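Local coordinates for protein dihydrodipicolinate synthase (Rhodopseudomonas palustris, PDB 3DZ1) that probably acts as a 4-hydroxy-tetrahydrodipicolinate synthase, a pyruvate-dependent TIM-barrel lyase of the DapA family linked to lysine biosynthesis, at residues 204-216 with 229-242. Sequence-based numbering, arbitrary orientation.
Sequences FLDFEMERGADGA and VVKLSKAGQRDLAH
Helix 205-211 meets helix 229-234 at a crossing angle of -38°, axes 9.6 Å apart, with Met209 packed against Ser233, while after a Schellman motif at Gly236 helix 238-242 runs roughly antiparallel to helix 205-211 (146°). Glu210 is the hub of a polar cluster with Arg238 and His242. Arg238, its chain extended from CG to NE, grips the carboxylate side-on: Arg238 NE reaches Glu210 OE2 at 2.9 Å and NH2 reaches OE1 of the same carboxylate. His242 NE2 donates to the same Glu210 OE2 at 2.7 Å from the opposite face of the carboxylate, so OE2 is clamped between two donors. His242 CE1 also lies over one face of the Phe207 ring, while a water joins ND1 to Asp206 OD2. Asp206 and Arg238 form salt bridges with Arg253 and Glu293 of the second subunit, respectively, tying this cluster to the subunit interface. Farther along, Met209, present as selenomethionine, bends at chi2 (-50°) and chi3, which brings its CE to 3.9 Å from Val230 CG1. Lys234 NZ donates a hydrogen bond to Asp214 O at 3.0 Å from above the carbonyl plane. This is the last part of a (beta/alpha)8 (TIM) barrel: strand 215-218, between helices 205-211 and 223-234, carries the predicted pyruvate-binding Met217 and closes the barrel against strand 11-15.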
loop_
_atom_site.group_PDB
_atom_site.type_symbol
_atom_site.label_atom_id
_atom_site.label_comp_id
_atom_site.label_asym_id
_atom_site.label_seq_id
_atom_site.Cartn_x
_atom_site.Cartn_y
_atom_site.Cartn_z
ATOM N N PHE A 204 4.188 -3.000 -24.410
ATOM C CA PHE A 204 4.078 -4.341 -24.988
ATOM C C PHE A 204 3.141 -4.427 -26.192
ATOM O O PHE A 204 2.671 -5.511 -26.543
ATOM C CB PHE A 204 3.620 -5.347 -23.925
ATOM C CG PHE A 204 4.716 -5.773 -22.996
ATOM C CD1 PHE A 204 5.137 -4.940 -21.963
ATOM C CD2 PHE A 204 5.374 -6.981 -23.196
ATOM C CE1 PHE A 204 6.202 -5.299 -21.146
ATOM C CE2 PHE A 204 6.441 -7.353 -22.384
ATOM C CZ PHE A 204 6.856 -6.507 -21.355
ATOM N N LEU A 205 2.886 -3.298 -26.843
ATOM C CA LEU A 205 1.977 -3.284 -27.986
ATOM C C LEU A 205 2.321 -4.290 -29.082
ATOM O O LEU A 205 1.425 -4.880 -29.700
ATOM C CB LEU A 205 1.909 -1.882 -28.597
ATOM C CG LEU A 205 0.848 -1.736 -29.692
ATOM C CD1 LEU A 205 -0.529 -2.073 -29.127
ATOM C CD2 LEU A 205 0.871 -0.319 -30.243
ATOM N N ASP A 206 3.612 -4.493 -29.325
ATOM C CA ASP A 206 4.028 -5.415 -30.369
ATOM C C ASP A 206 3.465 -6.814 -30.158
ATOM O O ASP A 206 2.889 -7.402 -31.078
ATOM C CB ASP A 206 5.563 -5.440 -30.484
ATOM C CG ASP A 206 6.260 -5.840 -29.193
ATOM O OD1 ASP A 206 5.705 -5.633 -28.094
ATOM O OD2 ASP A 206 7.397 -6.347 -29.281
ATOM N N PHE A 207 3.596 -7.339 -28.947
ATOM C CA PHE A 207 3.092 -8.674 -28.663
ATOM C C PHE A 207 1.613 -8.683 -28.299
ATOM O O PHE A 207 0.928 -9.682 -28.498
ATOM C CB PHE A 207 3.934 -9.325 -27.562
ATOM C CG PHE A 207 5.304 -9.747 -28.025
ATOM C CD1 PHE A 207 5.449 -10.748 -28.984
ATOM C CD2 PHE A 207 6.447 -9.129 -27.529
ATOM C CE1 PHE A 207 6.710 -11.124 -29.443
ATOM C CE2 PHE A 207 7.714 -9.498 -27.981
ATOM C CZ PHE A 207 7.844 -10.499 -28.941
ATOM N N GLU A 208 1.112 -7.569 -27.775
ATOM C CA GLU A 208 -0.295 -7.497 -27.417
ATOM C C GLU A 208 -1.158 -7.673 -28.663
ATOM O O GLU A 208 -2.215 -8.298 -28.610
ATOM C CB GLU A 208 -0.600 -6.165 -26.727
ATOM C CG GLU A 208 -0.144 -6.135 -25.275
ATOM C CD GLU A 208 -0.058 -4.736 -24.714
ATOM O OE1 GLU A 208 -0.030 -4.601 -23.472
ATOM O OE2 GLU A 208 -0.010 -3.776 -25.513
HETATM N N MSE A 209 -0.698 -7.135 -29.786
HETATM C CA MSE A 209 -1.443 -7.274 -31.030
HETATM C C MSE A 209 -1.438 -8.744 -31.446
HETATM O O MSE A 209 -2.453 -9.268 -31.911
HETATM C CB MSE A 209 -0.827 -6.417 -32.140
HETATM C CG MSE A 209 -0.989 -4.912 -31.944
HETATM SE SE MSE A 209 -2.809 -4.332 -31.542
HETATM C CE MSE A 209 -3.702 -4.992 -33.138
ATOM N N GLU A 210 -0.300 -9.411 -31.267
ATOM C CA GLU A 210 -0.195 -10.822 -31.627
ATOM C C GLU A 210 -1.117 -11.688 -30.764
ATOM O O GLU A 210 -1.667 -12.692 -31.234
ATOM C CB GLU A 210 1.257 -11.296 -31.495
ATOM C CG GLU A 210 2.230 -10.517 -32.376
ATOM C CD GLU A 210 3.636 -11.092 -32.376
ATOM O OE1 GLU A 210 3.897 -12.048 -31.615
ATOM O OE2 GLU A 210 4.483 -10.578 -33.139
ATOM N N ARG A 211 -1.287 -11.304 -29.503
ATOM C CA ARG A 211 -2.150 -12.056 -28.598
ATOM C C ARG A 211 -3.624 -11.926 -28.964
ATOM O O ARG A 211 -4.445 -12.750 -28.558
ATOM C CB ARG A 211 -1.957 -11.589 -27.157
ATOM C CG ARG A 211 -0.582 -11.886 -26.589
ATOM C CD ARG A 211 -0.288 -13.371 -26.621
ATOM N NE ARG A 211 0.984 -13.676 -25.973
ATOM C CZ ARG A 211 1.108 -14.471 -24.916
ATOM N NH1 ARG A 211 0.034 -15.043 -24.385
ATOM N NH2 ARG A 211 2.304 -14.694 -24.392
ATOM N N GLY A 212 -3.968 -10.884 -29.711
ATOM C CA GLY A 212 -5.354 -10.717 -30.102
ATOM C C GLY A 212 -6.015 -9.407 -29.720
ATOM O O GLY A 212 -7.237 -9.279 -29.831
ATOM N N ALA A 213 -5.233 -8.435 -29.261
ATOM C CA ALA A 213 -5.808 -7.140 -28.904
ATOM C C ALA A 213 -6.355 -6.523 -30.188
ATOM O O ALA A 213 -5.883 -6.841 -31.281
ATOM C CB ALA A 213 -4.743 -6.233 -28.295
ATOM N N ASP A 214 -7.344 -5.643 -30.058
ATOM C CA ASP A 214 -7.951 -4.995 -31.219
ATOM C C ASP A 214 -7.193 -3.753 -31.642
ATOM O O ASP A 214 -7.339 -3.273 -32.769
ATOM C CB ASP A 214 -9.402 -4.613 -30.916
ATOM C CG ASP A 214 -10.292 -5.815 -30.771
ATOM O OD1 ASP A 214 -10.386 -6.598 -31.740
ATOM O OD2 ASP A 214 -10.894 -5.984 -29.696
ATOM N N GLY A 215 -6.382 -3.229 -30.732
ATOM C CA GLY A 215 -5.625 -2.039 -31.043
ATOM C C GLY A 215 -5.005 -1.415 -29.816
ATOM O O GLY A 215 -4.784 -2.085 -28.799
ATOM N N ALA A 216 -4.738 -0.119 -29.905
ATOM C CA ALA A 216 -4.109 0.600 -28.809
ATOM C C ALA A 216 -4.831 1.874 -28.397
ATOM O O ALA A 216 -5.438 2.559 -29.223
ATOM C CB ALA A 216 -2.673 0.950 -29.196
ATOM N N VAL A 229 1.951 0.598 -36.577
ATOM C CA VAL A 229 2.306 -0.626 -35.863
ATOM C C VAL A 229 1.063 -1.514 -35.767
ATOM O O VAL A 229 1.133 -2.726 -35.984
ATOM C CB VAL A 229 2.819 -0.335 -34.432
ATOM C CG1 VAL A 229 2.930 -1.638 -33.647
ATOM C CG2 VAL A 229 4.170 0.354 -34.494
ATOM N N VAL A 230 -0.074 -0.905 -35.447
ATOM C CA VAL A 230 -1.331 -1.646 -35.333
ATOM C C VAL A 230 -1.724 -2.213 -36.702
ATOM O O VAL A 230 -2.137 -3.373 -36.819
ATOM C CB VAL A 230 -2.463 -0.731 -34.791
ATOM C CG1 VAL A 230 -3.804 -1.454 -34.836
ATOM C CG2 VAL A 230 -2.147 -0.314 -33.356
ATOM N N LYS A 231 -1.588 -1.398 -37.740
ATOM C CA LYS A 231 -1.923 -1.839 -39.087
ATOM C C LYS A 231 -1.036 -2.988 -39.548
ATOM O O LYS A 231 -1.529 -3.993 -40.069
ATOM C CB LYS A 231 -1.803 -0.677 -40.072
ATOM C CG LYS A 231 -2.896 0.366 -39.932
ATOM C CD LYS A 231 -2.736 1.457 -40.976
ATOM C CE LYS A 231 -3.924 2.405 -40.983
ATOM N NZ LYS A 231 -3.745 3.464 -42.013
ATOM N N LEU A 232 0.272 -2.841 -39.364
ATOM C CA LEU A 232 1.208 -3.881 -39.768
ATOM C C LEU A 232 0.947 -5.168 -39.008
ATOM O O LEU A 232 1.039 -6.262 -39.574
ATOM C CB LEU A 232 2.650 -3.425 -39.536
ATOM C CG LEU A 232 3.166 -2.328 -40.471
ATOM C CD1 LEU A 232 4.489 -1.777 -39.945
ATOM C CD2 LEU A 232 3.326 -2.895 -41.885
ATOM N N SER A 233 0.616 -5.041 -37.725
ATOM C CA SER A 233 0.349 -6.208 -36.898
ATOM C C SER A 233 -0.882 -6.959 -37.402
ATOM O O SER A 233 -0.863 -8.188 -37.517
ATOM C CB SER A 233 0.144 -5.792 -35.441
ATOM O OG SER A 233 1.294 -5.134 -34.935
ATOM N N LYS A 234 -1.947 -6.219 -37.701
ATOM C CA LYS A 234 -3.181 -6.823 -38.201
ATOM C C LYS A 234 -2.959 -7.475 -39.565
ATOM O O LYS A 234 -3.647 -8.437 -39.928
ATOM C CB LYS A 234 -4.288 -5.767 -38.309
ATOM C CG LYS A 234 -4.852 -5.302 -36.970
ATOM C CD LYS A 234 -5.859 -4.171 -37.171
ATOM C CE LYS A 234 -6.527 -3.765 -35.866
ATOM N NZ LYS A 234 -7.398 -4.840 -35.328
ATOM N N ALA A 235 -1.990 -6.955 -40.311
ATOM C CA ALA A 235 -1.675 -7.482 -41.635
ATOM C C ALA A 235 -0.766 -8.711 -41.578
ATOM O O ALA A 235 -0.396 -9.266 -42.616
ATOM C CB ALA A 235 -1.027 -6.396 -42.481
ATOM N N GLY A 236 -0.401 -9.133 -40.374
ATOM C CA GLY A 236 0.453 -10.299 -40.242
ATOM C C GLY A 236 1.903 -10.068 -40.643
ATOM O O GLY A 236 2.676 -11.017 -40.763
ATOM N N GLN A 237 2.268 -8.809 -40.859
ATOM C CA GLN A 237 3.632 -8.453 -41.231
ATOM C C GLN A 237 4.445 -8.321 -39.946
ATOM O O GLN A 237 4.817 -7.215 -39.543
ATOM C CB GLN A 237 3.639 -7.125 -41.991
ATOM C CG GLN A 237 3.068 -7.198 -43.400
ATOM C CD GLN A 237 3.841 -8.167 -44.286
ATOM O OE1 GLN A 237 5.057 -8.310 -44.151
ATOM N NE2 GLN A 237 3.144 -8.822 -45.206
ATOM N N ARG A 238 4.721 -9.459 -39.316
ATOM C CA ARG A 238 5.448 -9.497 -38.053
ATOM C C ARG A 238 6.771 -8.734 -38.011
ATOM O O ARG A 238 6.991 -7.924 -37.111
ATOM C CB ARG A 238 5.696 -10.949 -37.625
ATOM C CG ARG A 238 5.906 -11.089 -36.116
ATOM C CD ARG A 238 6.243 -12.513 -35.687
ATOM N NE ARG A 238 6.117 -12.663 -34.238
ATOM C CZ ARG A 238 6.516 -13.730 -33.551
ATOM N NH1 ARG A 238 7.081 -14.755 -34.174
ATOM N NH2 ARG A 238 6.338 -13.776 -32.236
ATOM N N ASP A 239 7.656 -8.996 -38.968
ATOM C CA ASP A 239 8.947 -8.318 -38.975
ATOM C C ASP A 239 8.808 -6.816 -39.156
ATOM O O ASP A 239 9.472 -6.052 -38.468
ATOM C CB ASP A 239 9.864 -8.889 -40.063
ATOM C CG ASP A 239 10.278 -10.327 -39.786
ATOM O OD1 ASP A 239 10.165 -10.768 -38.624
ATOM O OD2 ASP A 239 10.729 -11.018 -40.728
ATOM N N LEU A 240 7.952 -6.388 -40.077
ATOM C CA LEU A 240 7.765 -4.959 -40.307
ATOM C C LEU A 240 7.186 -4.291 -39.067
ATOM O O LEU A 240 7.619 -3.204 -38.675
ATOM C CB LEU A 240 6.834 -4.717 -41.501
ATOM C CG LEU A 240 7.354 -5.198 -42.858
ATOM C CD1 LEU A 240 6.366 -4.814 -43.950
ATOM C CD2 LEU A 240 8.709 -4.577 -43.132
ATOM N N ALA A 241 6.205 -4.945 -38.459
ATOM C CA ALA A 241 5.569 -4.418 -37.261
ATOM C C ALA A 241 6.594 -4.265 -36.142
ATOM O O ALA A 241 6.688 -3.206 -35.521
ATOM C CB ALA A 241 4.439 -5.341 -36.818
ATOM N N HIS A 242 7.357 -5.320 -35.881
ATOM C CA HIS A 242 8.374 -5.268 -34.832
ATOM C C HIS A 242 9.535 -4.327 -35.152
ATOM O O HIS A 242 10.142 -3.758 -34.247
ATOM C CB HIS A 242 8.899 -6.675 -34.539
ATOM C CG HIS A 242 7.986 -7.482 -33.673
ATOM N ND1 HIS A 242 8.126 -7.543 -32.303
ATOM C CD2 HIS A 242 6.888 -8.215 -33.974
ATOM C CE1 HIS A 242 7.153 -8.280 -31.798
ATOM N NE2 HIS A 242 6.388 -8.699 -32.790
HETATM O O HOH W 1 9.951 -6.351 -30.816
HETATM O O HOH W 2 3.188 -6.610 -33.665
HETATM O O HOH W 3 -6.445 -7.000 -34.027
HETATM O O HOH W 4 -10.062 -5.755 -34.354
#